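Local structure of pectate lyase/Amb allergen (Acidovorax citrulli, 4HWV) at residues Q155-T160 and S224-L228; T243-G247 and H277-V281. The protein probably cleaves pectate by lyase chemistry, as a calcium-binding, secreted member of polysaccharide lyase family 1. All coordinates share one frame; numbering follows the deposited sequence. Where two conformers were deposited one is given.

Interaction 1 of 2, residues Q155-T160 and S224-L228. With CA (calcium ion), chain C.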
# COMPACT_ATOMS: atom_id res chain seq x y z
N GLN A 155 -21.77 2.71 -5.84
CA GLN A 155 -20.36 3.10 -5.84
C GLN A 155 -19.96 3.85 -7.11
O GLN A 155 -19.25 4.85 -7.05
CB GLN A 155 -19.42 1.90 -5.57
CG GLN A 155 -17.95 2.32 -5.51
CD GLN A 155 -17.03 1.28 -4.91
OE1 GLN A 155 -17.09 0.12 -5.29
NE2 GLN A 155 -16.21 1.70 -3.95
N ARG A 156 -20.44 3.37 -8.26
CA ARG A 156 -20.17 4.05 -9.53
C ARG A 156 -20.58 5.52 -9.47
O ARG A 156 -19.83 6.41 -9.88
CB ARG A 156 -20.89 3.34 -10.66
CG ARG A 156 -20.57 3.94 -12.01
CD ARG A 156 -21.39 3.29 -13.12
NE ARG A 156 -21.06 1.88 -13.39
CZ ARG A 156 -20.07 1.47 -14.18
NH1 ARG A 156 -19.26 2.33 -14.77
NH2 ARG A 156 -19.89 0.17 -14.40
N ARG A 157 -21.77 5.77 -8.93
CA ARG A 157 -22.30 7.13 -8.87
C ARG A 157 -21.58 8.01 -7.84
O ARG A 157 -21.68 9.25 -7.90
CB ARG A 157 -23.80 7.06 -8.61
CG ARG A 157 -24.54 6.42 -9.82
CD ARG A 157 -26.01 6.08 -9.57
NE ARG A 157 -26.78 7.30 -9.42
CZ ARG A 157 -27.36 7.65 -8.28
NH1 ARG A 157 -27.26 6.85 -7.23
NH2 ARG A 157 -28.04 8.79 -8.19
N VAL A 158 -20.83 7.40 -6.94
CA VAL A 158 -20.04 8.14 -5.98
C VAL A 158 -18.63 8.41 -6.52
O VAL A 158 -18.14 9.54 -6.48
CB VAL A 158 -19.97 7.37 -4.64
CG1 VAL A 158 -18.98 8.01 -3.68
CG2 VAL A 158 -21.34 7.31 -4.01
N VAL A 159 -17.95 7.37 -6.99
CA VAL A 159 -16.53 7.49 -7.27
C VAL A 159 -16.23 8.06 -8.66
O VAL A 159 -15.10 8.46 -8.93
CB VAL A 159 -15.74 6.16 -7.09
CG1 VAL A 159 -15.96 5.60 -5.68
CG2 VAL A 159 -16.12 5.13 -8.17
N THR A 160 -17.24 8.07 -9.55
CA THR A 160 -17.06 8.62 -10.89
C THR A 160 -17.40 10.11 -10.91
O THR A 160 -18.49 10.49 -10.46
CB THR A 160 -17.96 7.91 -11.91
OG1 THR A 160 -17.76 6.50 -11.82
CG2 THR A 160 -17.61 8.34 -13.31
N SER A 224 -13.40 -5.41 -12.81
CA SER A 224 -13.79 -4.18 -12.12
C SER A 224 -13.96 -3.04 -13.11
O SER A 224 -13.57 -3.14 -14.28
CB SER A 224 -12.77 -3.84 -11.05
OG SER A 224 -12.94 -4.67 -9.91
N GLU A 225 -14.55 -1.96 -12.64
CA GLU A 225 -15.09 -0.94 -13.53
C GLU A 225 -14.41 0.42 -13.51
O GLU A 225 -14.71 1.26 -14.37
CB GLU A 225 -16.58 -0.74 -13.19
CG GLU A 225 -17.43 -1.97 -13.48
CD GLU A 225 -17.50 -2.27 -14.96
OE1 GLU A 225 -17.75 -1.32 -15.71
OE2 GLU A 225 -17.30 -3.46 -15.35
N TYR A 226 -13.51 0.68 -12.55
CA TYR A 226 -13.03 2.06 -12.37
C TYR A 226 -11.59 2.25 -12.79
O TYR A 226 -10.69 1.52 -12.35
CB TYR A 226 -13.25 2.55 -10.92
CG TYR A 226 -14.64 2.23 -10.45
CD1 TYR A 226 -15.75 2.60 -11.19
CD2 TYR A 226 -14.84 1.49 -9.30
CE1 TYR A 226 -17.02 2.26 -10.80
CE2 TYR A 226 -16.11 1.13 -8.89
CZ TYR A 226 -17.21 1.52 -9.64
OH TYR A 226 -18.47 1.14 -9.27
N ASP A 227 -11.39 3.24 -13.66
CA ASP A 227 -10.06 3.71 -14.03
C ASP A 227 -9.73 4.92 -13.18
O ASP A 227 -10.62 5.50 -12.57
CB ASP A 227 -10.07 4.21 -15.48
CG ASP A 227 -10.56 3.17 -16.46
OD1 ASP A 227 -10.33 1.97 -16.24
OD2 ASP A 227 -11.17 3.57 -17.48
N LEU A 228 -8.48 5.35 -13.14
CA LEU A 228 -8.21 6.65 -12.53
C LEU A 228 -8.70 7.78 -13.45
O LEU A 228 -9.25 8.78 -12.96
CB LEU A 228 -6.73 6.80 -12.15
CG LEU A 228 -6.38 5.88 -10.96
CD1 LEU A 228 -4.87 5.67 -10.85
CD2 LEU A 228 -6.94 6.45 -9.65
CA CA C . -11.43 1.29 -18.03
O HOH W 1 -18.44 -0.86 -7.48
O HOH W 2 -17.05 1.38 -16.39
O HOH W 3 -13.84 1.49 -16.97
O HOH W 4 -12.72 -0.38 -19.64
O HOH W 5 -12.71 2.33 -20.14

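Interaction 2 of 2, residues T243-G247 and H277-V281. With CA (calcium ion), chain C.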
# COMPACT_ATOMS: atom_id res chain seq x y z
N THR A 243 1.35 11.45 -11.19
CA THR A 243 1.74 10.11 -10.79
C THR A 243 0.47 9.28 -10.65
O THR A 243 -0.55 9.80 -10.19
CB THR A 243 2.54 10.17 -9.48
OG1 THR A 243 3.74 10.91 -9.73
CG2 THR A 243 2.90 8.76 -8.95
N PHE A 244 0.51 8.02 -11.08
CA PHE A 244 -0.65 7.12 -11.02
C PHE A 244 -0.19 5.77 -10.51
O PHE A 244 0.84 5.28 -10.95
CB PHE A 244 -1.20 6.84 -12.42
CG PHE A 244 -1.72 8.06 -13.15
CD1 PHE A 244 -0.86 8.89 -13.86
CD2 PHE A 244 -3.08 8.31 -13.20
CE1 PHE A 244 -1.36 9.98 -14.56
CE2 PHE A 244 -3.57 9.39 -13.90
CZ PHE A 244 -2.71 10.23 -14.57
N SER A 245 -0.97 5.15 -9.62
CA SER A 245 -0.63 3.82 -9.11
C SER A 245 -1.84 3.18 -8.44
O SER A 245 -2.87 3.83 -8.27
CB SER A 245 0.48 3.90 -8.06
OG SER A 245 -0.02 4.44 -6.86
N ASP A 246 -1.69 1.92 -8.03
CA ASP A 246 -2.72 1.26 -7.23
C ASP A 246 -2.60 1.59 -5.74
O ASP A 246 -3.19 0.90 -4.90
CB ASP A 246 -2.69 -0.25 -7.44
CG ASP A 246 -3.25 -0.66 -8.80
OD1 ASP A 246 -3.85 0.21 -9.48
OD2 ASP A 246 -3.09 -1.85 -9.16
N GLY A 247 -1.86 2.65 -5.40
CA GLY A 247 -1.69 3.01 -4.01
C GLY A 247 -1.17 1.84 -3.20
O GLY A 247 -0.30 1.10 -3.66
N HIS A 277 -9.16 -3.56 -9.67
CA HIS A 277 -8.78 -2.41 -10.46
C HIS A 277 -9.13 -2.61 -11.92
O HIS A 277 -9.41 -3.74 -12.35
CB HIS A 277 -7.28 -2.15 -10.35
CG HIS A 277 -6.85 -1.84 -8.96
ND1 HIS A 277 -6.06 -2.69 -8.21
CD2 HIS A 277 -7.14 -0.78 -8.16
CE1 HIS A 277 -5.85 -2.15 -7.02
NE2 HIS A 277 -6.50 -1.00 -6.96
N ASP A 278 -9.11 -1.53 -12.68
CA ASP A 278 -9.30 -1.63 -14.12
C ASP A 278 -8.10 -0.93 -14.75
O ASP A 278 -6.97 -1.37 -14.54
CB ASP A 278 -10.66 -1.08 -14.59
CG ASP A 278 -11.01 -1.55 -15.99
OD1 ASP A 278 -10.70 -2.72 -16.30
OD2 ASP A 278 -11.60 -0.77 -16.76
N GLY A 279 -8.31 0.16 -15.48
CA GLY A 279 -7.18 0.83 -16.10
C GLY A 279 -6.56 1.92 -15.25
O GLY A 279 -7.13 2.37 -14.24
N LEU A 280 -5.38 2.39 -15.66
CA LEU A 280 -4.90 3.68 -15.15
C LEU A 280 -5.56 4.81 -15.95
O LEU A 280 -6.33 5.60 -15.39
CB LEU A 280 -3.37 3.78 -15.24
CG LEU A 280 -2.62 2.80 -14.33
CD1 LEU A 280 -1.11 2.87 -14.55
CD2 LEU A 280 -2.97 3.01 -12.85
N VAL A 281 -5.28 4.87 -17.25
CA VAL A 281 -5.94 5.80 -18.16
C VAL A 281 -6.35 5.01 -19.39
O VAL A 281 -5.49 4.50 -20.12
CB VAL A 281 -5.05 7.00 -18.58
CG1 VAL A 281 -5.87 7.94 -19.46
CG2 VAL A 281 -4.49 7.73 -17.35
CA CA C . -11.43 1.29 -18.03
O HOH W 4 -12.72 -0.38 -19.64
O HOH W 5 -12.71 2.33 -20.14
O HOH W 3 -13.84 1.49 -16.97

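Interaction 1 of 2, residues Q155-T160 and S224-L228
Glu-225 OE1 is held by two donors: Arg-156 NH2 donates to it at 2.9 Å in a salt bridge, and a water that also takes an N-H from Arg-156 NH1 donates to it. This bridge ties the last turn of helix 143-159, just before strand 160-163 of the right-handed parallel beta-helix, to the loop leading into strand 229-234. The N-H points fairly straight at the oxygen (159°) and OE1 lies in the guanidinium plane, yet NH2 sits well above the carboxylate plane, the two flat groups being turned 58° apart. The same water donates to Glu-225 O, so the arginine is linked to backbone as well as side chain.

Tyr-226 fills the space between helix and loop. Val-159 CG2 stands over the centre of its ring in a CH-pi contact, 3.8 Å from the ring centroid and almost exactly on the normal; with chi1 at -56° this methyl is lodged between the valine's own backbone N and carbonyl carbon. Glu-225 CB lies against the opposite ring face, toward the rim. The phenol end reaches the helix backbone: Tyr-226 OH lies 3.1 Å from Arg-156 N, at an angle too poor for a hydrogen bond. Tyr-226 OH instead donates to a water oxygen at 2.7 Å, and that water donates to Gln-155 OE1, which comes to the ring edge near Tyr-226 CE2 and also accepts from Asp-208 N. Asn-90 takes up the amide NE2 of Gln-155.

Next along the loop, Asp-227 turns to the calcium ion and chelates it with both oxygens, OD1 at 2.2 Å and OD2 at 2.4 Å. A calcium-bound water donates to Glu-225 O at 2.8 Å.

Interaction 2 of 2, residues T243-G247 and H277-V281
His-277 lays one ring face against the carboxylate of Asp-246, whose CG sits 3.4 Å above the plane over the ring centre; the two flat groups are only 14° from parallel. Asp-246 OD2 comes within 3.2 Å of His-277 ND1, but from over the face, so this is a stack; ND1 is hydrogen-bonded to Asp-251 and NE2 to Asp-204, while His-300 binds Asp-246 OD1. These bonds fix how each group is turned. Asp-278 points away from strand 243-245 and, with CG anti to the backbone N (chi1 -163°), gives OD2 to the calcium ion at 2.4 Å. After Gly-279, Leu-280 turns back toward the strand and sets CD2 4.2 Å from Phe-244 CB. Val-281 follows at the start of strand 281-283, its CG2 lying obliquely against the phenyl ring, 3.9 Å from Phe-244 CE2. Phe-202 stacks on that ring and the Phe-297 ring meets it nearly parallel, both from neighbouring coils, and Leu-228 and Ile-229 add to the apolar layer. Stacked aromatics inside, with an acidic calcium site outside, are characteristic of the parallel beta-helix of pectate lyases.

Interaction 1 closes before interaction 2 opens along the chain, and their centres lie about 12 Å apart. The parallel sheet ordered 160-163, 182-185, 229-234, 281-283 joins them: residues 155-160 lead into its first strand, 224-228 into the third and 277-281 into the fourth, while strand 243-245 belongs to another face of the beta-helix. Where the two loops meet, Asp-227 OD1 probably accepts a hydrogen bond from Gly-279 N at 2.8 Å. Asp-227 and Asp-278 then share the calcium ion with Asp-282, so the metal probably offsets their closely spaced negative charges and couples successive coils at what is probably the pectate-binding site.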